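Local coordinates for protein aminopeptidase P; XAA-pro aminopeptidase (Streptococcus thermophilus, PDB 3IL0) that probably removes amino-terminal residues that precede proline, as a metal-dependent aminopeptidase of the M24B family, this chain being its N-terminal creatinase/prolidase-like domain, at residues D12-Q17 against M124-M129; K84-D89 against E113-S118. One frame throughout, in Å; residues are numbered along the deposited sequence.

Contact 1: D12-Q17 against M124-M129; sequences DAKLVQ and MEELRM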
# COMPACT_ATOMS: atom_id res chain seq x y z
N ASP A 12 9.01 -4.44 -5.57
CA ASP A 12 8.87 -5.89 -5.58
C ASP A 12 10.12 -6.60 -5.04
O ASP A 12 10.06 -7.46 -4.16
CB ASP A 12 8.60 -6.30 -7.02
CG ASP A 12 7.92 -7.64 -7.14
OD1 ASP A 12 8.58 -8.67 -6.86
OD2 ASP A 12 6.75 -7.67 -7.56
N ALA A 13 11.28 -6.21 -5.56
CA ALA A 13 12.52 -6.82 -5.10
C ALA A 13 12.72 -6.59 -3.57
O ALA A 13 13.25 -7.45 -2.82
CB ALA A 13 13.66 -6.23 -5.90
N LYS A 14 12.29 -5.43 -3.11
CA LYS A 14 12.52 -5.05 -1.73
C LYS A 14 11.59 -5.89 -0.85
O LYS A 14 11.97 -6.30 0.24
CB LYS A 14 12.34 -3.54 -1.56
CG LYS A 14 12.79 -2.97 -0.21
CD LYS A 14 13.55 -1.58 -0.41
CE LYS A 14 14.51 -1.37 0.73
NZ LYS A 14 13.71 -1.06 1.90
N LEU A 15 10.41 -6.22 -1.39
CA LEU A 15 9.45 -7.08 -0.68
C LEU A 15 10.11 -8.43 -0.41
O LEU A 15 10.08 -8.95 0.72
CB LEU A 15 8.11 -7.25 -1.47
CG LEU A 15 6.99 -6.23 -1.39
CD1 LEU A 15 5.63 -6.63 -2.15
CD2 LEU A 15 6.71 -6.00 0.14
N VAL A 16 10.69 -9.00 -1.46
CA VAL A 16 11.44 -10.27 -1.34
C VAL A 16 12.57 -10.12 -0.29
O VAL A 16 12.67 -10.89 0.67
CB VAL A 16 12.00 -10.72 -2.71
CG1 VAL A 16 13.00 -11.87 -2.54
CG2 VAL A 16 10.84 -11.07 -3.62
N GLN A 17 13.40 -9.10 -0.45
CA GLN A 17 14.53 -8.90 0.46
C GLN A 17 14.05 -8.71 1.92
O GLN A 17 14.68 -9.18 2.87
CB GLN A 17 15.39 -7.72 -0.05
CG GLN A 17 16.06 -6.89 1.03
CD GLN A 17 17.07 -7.65 1.95
OE1 GLN A 17 18.15 -8.12 1.49
NE2 GLN A 17 16.76 -7.70 3.26
N MET A 124 10.33 3.02 1.96
CA MET A 124 10.04 3.91 0.82
C MET A 124 11.15 4.87 0.48
O MET A 124 11.15 5.42 -0.62
CB MET A 124 8.74 4.72 1.04
CG MET A 124 7.43 3.85 0.95
SD MET A 124 7.17 3.25 -0.73
CE MET A 124 7.58 4.76 -1.66
N GLU A 125 12.06 5.09 1.44
CA GLU A 125 13.12 6.10 1.33
C GLU A 125 14.09 5.84 0.19
O GLU A 125 14.42 6.74 -0.56
CB GLU A 125 13.87 6.22 2.68
CG GLU A 125 14.22 7.64 3.09
CD GLU A 125 15.73 7.96 3.08
OE1 GLU A 125 16.49 7.35 3.90
OE2 GLU A 125 16.14 8.87 2.31
N GLU A 126 14.53 4.60 0.04
CA GLU A 126 15.41 4.21 -1.09
C GLU A 126 14.66 4.31 -2.38
O GLU A 126 15.15 4.88 -3.36
CB GLU A 126 15.90 2.77 -0.99
CG GLU A 126 15.08 1.90 -0.05
CD GLU A 126 15.35 2.23 1.44
OE1 GLU A 126 15.88 1.35 2.19
OE2 GLU A 126 15.06 3.39 1.86
N LEU A 127 13.47 3.75 -2.38
CA LEU A 127 12.67 3.81 -3.58
C LEU A 127 12.54 5.28 -4.01
O LEU A 127 12.70 5.58 -5.18
CB LEU A 127 11.29 3.17 -3.37
CG LEU A 127 11.22 1.66 -3.21
CD1 LEU A 127 9.75 1.34 -3.03
CD2 LEU A 127 11.82 0.94 -4.43
N ARG A 128 12.27 6.18 -3.06
CA ARG A 128 12.15 7.61 -3.38
C ARG A 128 13.47 8.24 -3.85
O ARG A 128 13.43 9.31 -4.40
CB ARG A 128 11.58 8.43 -2.21
CG ARG A 128 10.04 8.54 -2.17
CD ARG A 128 9.59 9.25 -0.91
NE ARG A 128 9.69 8.36 0.25
CZ ARG A 128 10.50 8.50 1.30
NH1 ARG A 128 11.33 9.53 1.41
NH2 ARG A 128 10.49 7.60 2.27
N MET A 129 14.61 7.57 -3.66
CA MET A 129 15.89 8.10 -4.16
C MET A 129 16.15 7.68 -5.61
O MET A 129 15.26 7.08 -6.27
CB MET A 129 17.02 7.68 -3.22
CG MET A 129 16.91 8.35 -1.81
SD MET A 129 18.03 7.67 -0.55
CE MET A 129 18.20 5.97 -1.22

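Contact 2: K84-D89 against E113-S118; sequences KFVEVD and EGYTLS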
# COMPACT_ATOMS: atom_id res chain seq x y z
N LYS A 84 -9.91 -8.30 2.81
CA LYS A 84 -10.37 -9.31 1.86
C LYS A 84 -9.23 -9.89 1.01
O LYS A 84 -9.15 -11.08 0.80
CB LYS A 84 -11.35 -8.71 0.88
CG LYS A 84 -12.66 -8.35 1.40
CD LYS A 84 -13.52 -7.93 0.23
CE LYS A 84 -13.35 -6.50 -0.13
NZ LYS A 84 -14.30 -5.71 0.76
N PHE A 85 -8.41 -9.01 0.47
CA PHE A 85 -7.29 -9.41 -0.33
C PHE A 85 -6.34 -10.30 0.41
O PHE A 85 -5.90 -11.35 -0.11
CB PHE A 85 -6.57 -8.17 -0.92
CG PHE A 85 -7.37 -7.53 -2.05
CD1 PHE A 85 -7.20 -7.95 -3.38
CD2 PHE A 85 -8.38 -6.62 -1.77
CE1 PHE A 85 -8.02 -7.44 -4.40
CE2 PHE A 85 -9.16 -6.07 -2.80
CZ PHE A 85 -8.98 -6.48 -4.11
N VAL A 86 -6.01 -9.90 1.62
CA VAL A 86 -5.06 -10.64 2.43
C VAL A 86 -5.53 -12.09 2.69
O VAL A 86 -4.76 -13.04 2.61
CB VAL A 86 -4.79 -9.89 3.78
CG1 VAL A 86 -4.25 -10.82 4.82
CG2 VAL A 86 -3.80 -8.67 3.51
N GLU A 87 -6.79 -12.23 3.04
CA GLU A 87 -7.44 -13.49 3.10
C GLU A 87 -7.53 -14.27 1.83
O GLU A 87 -7.13 -15.43 1.81
CB GLU A 87 -8.86 -13.29 3.52
CG GLU A 87 -8.93 -13.32 4.95
CD GLU A 87 -10.34 -13.40 5.42
OE1 GLU A 87 -10.79 -12.32 5.91
OE2 GLU A 87 -10.94 -14.53 5.30
N VAL A 88 -8.05 -13.65 0.77
CA VAL A 88 -8.17 -14.40 -0.46
C VAL A 88 -6.78 -14.90 -0.88
O VAL A 88 -6.63 -16.11 -1.19
CB VAL A 88 -8.95 -13.64 -1.56
CG1 VAL A 88 -8.85 -14.38 -2.88
CG2 VAL A 88 -10.44 -13.51 -1.12
N ASP A 89 -5.79 -14.02 -0.86
CA ASP A 89 -4.41 -14.36 -1.26
C ASP A 89 -3.62 -15.08 -0.19
O ASP A 89 -2.52 -15.53 -0.42
CB ASP A 89 -3.68 -13.15 -1.72
CG ASP A 89 -4.29 -12.53 -3.00
OD1 ASP A 89 -5.21 -13.14 -3.65
OD2 ASP A 89 -3.86 -11.40 -3.36
N GLU A 113 -6.07 -8.64 12.92
CA GLU A 113 -5.84 -9.62 14.00
C GLU A 113 -5.63 -10.99 13.37
O GLU A 113 -6.34 -11.37 12.46
CB GLU A 113 -7.06 -9.63 14.92
CG GLU A 113 -6.73 -9.83 16.36
CD GLU A 113 -7.97 -9.66 17.25
OE1 GLU A 113 -7.98 -8.71 18.11
OE2 GLU A 113 -8.93 -10.47 17.08
N GLY A 114 -4.62 -11.72 13.80
CA GLY A 114 -4.30 -13.02 13.23
C GLY A 114 -3.23 -13.04 12.16
O GLY A 114 -2.81 -14.12 11.73
N TYR A 115 -2.83 -11.86 11.67
CA TYR A 115 -1.71 -11.72 10.75
C TYR A 115 -0.51 -11.10 11.45
O TYR A 115 -0.62 -10.56 12.49
CB TYR A 115 -2.12 -10.85 9.55
CG TYR A 115 -3.36 -11.35 8.89
CD1 TYR A 115 -3.28 -12.31 7.92
CD2 TYR A 115 -4.63 -10.90 9.29
CE1 TYR A 115 -4.42 -12.81 7.33
CE2 TYR A 115 -5.78 -11.42 8.71
CZ TYR A 115 -5.65 -12.37 7.72
OH TYR A 115 -6.74 -12.92 7.06
N THR A 116 0.66 -11.15 10.83
CA THR A 116 1.86 -10.61 11.43
C THR A 116 2.02 -9.22 10.81
O THR A 116 2.12 -9.09 9.59
CB THR A 116 3.07 -11.53 11.06
OG1 THR A 116 2.83 -12.86 11.55
CG2 THR A 116 4.39 -11.03 11.62
N LEU A 117 1.98 -8.19 11.64
CA LEU A 117 2.32 -6.82 11.26
C LEU A 117 3.80 -6.59 11.48
O LEU A 117 4.35 -6.88 12.56
CB LEU A 117 1.48 -5.81 12.06
CG LEU A 117 -0.03 -5.84 11.78
CD1 LEU A 117 -0.78 -4.91 12.74
CD2 LEU A 117 -0.31 -5.44 10.40
N SER A 118 4.47 -6.07 10.47
CA SER A 118 5.92 -5.96 10.49
C SER A 118 6.35 -4.49 10.29
O SER A 118 6.21 -3.94 9.21
CB SER A 118 6.49 -6.82 9.37
OG SER A 118 7.77 -6.35 8.99

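Contact 1: D12-Q17 against M124-M129
K14 on helix 7-18 reaches for E126 on the short helix 123-128 across a backbone gap whose nearest CA atoms, K14 CA and L127 CA, are 9.1 Å apart. In this creatinase/prolidase N-terminal domain the contact joins the first helix to the last at the surface. Long side chains can span such a gap, and the opposite charges of lysine and glutamate draw their ends together. K14 swings CG anti to its backbone nitrogen (chi1 -169°), sending the side chain toward helix 123-128, and bends at chi2 and chi4 bring NZ to E126. The side chains cross at about a right angle, and their methylenes touch, with K14 CE 3.4 Å from E126 CG. Both residues are partly exposed, so water probably weakens the attraction. The ammonium also makes a cation-pi contact with F123, a second partner for its charge. Beside the charged pair, buried L127 points toward helix 7-18 and packs on R10 and F11, as suits an apolar side chain facing inward. E126, with an unusual chi1 of 19° and a bend at chi2, brings OE1 round to the lysine; the salt bridge closes as a weak hydrogen bond, K14 NZ to E126 OE1 at 3.3 Å.

Contact 2: K84-D89 against E113-S118
Y115 lays its ring against V86 and touches E87 with its hydroxyl, both on helix 78-88, while the backbones stay apart, with V86 CA and Y115 CA separated by 9.0 Å. From CB, which points toward the helix, a chi1 of -54° puts CG anti to the carbonyl carbon and leads the ring past the valine. Y115 CG lies at 4.2 Å from V86 CG1, the methyl that sits over one face, toward the rim. Further out the fit is tight: Y115 CD1 is 3.6 Å from V86 CG1 and Y115 CE1 a close 3.2 Å, while Y115 CZ is back at 3.6 Å, so the methyl sits nearest CE1. To the ring centroid, V86 CG1 stands at 3.6 Å and 29° off the normal, a CH-pi contact. A branched apolar residue suits this place: it turns CG1 to the ring and also packs on I94 of the central sheet. Y115 lies where the loop after helix 102-111 enters edge strand 116-120 of the domain's mixed sheet. Just before it, G114 takes a positive phi that would crowd a side chain against the preceding carbonyl oxygen, so glycine suits the turn. At the tip, Y115 OH meets E87 CG at 3.1 Å, near the ring plane: a tight van der Waals touch to a methylene, not a hydrogen bond. The extended glutamate crosses at about a right angle, its carboxylate inclined 35° to the ring.

In the fold
From the N terminus, helix 7-18 supplies the first half of contact 1, and the chain then builds strands 22-25, 42-47, 51-55 and 71-74 before reaching helix 78-88. There contact 2 begins. Its loop is short, enclosing strand 93-97 and helix 102-111, and it closes as the chain enters strand 116-120, which lies parallel to 93-97 and completes a beta-alpha-beta crossover. A turn later, helix 123-128 returns to the first helix and closes contact 1, so the smaller loop sits wholly within the larger. Contact 1 ties the domain's two ends together, contact 2 a flanking helix to the sheet's edge. Their centres lie about 21 Å apart, and they do not touch.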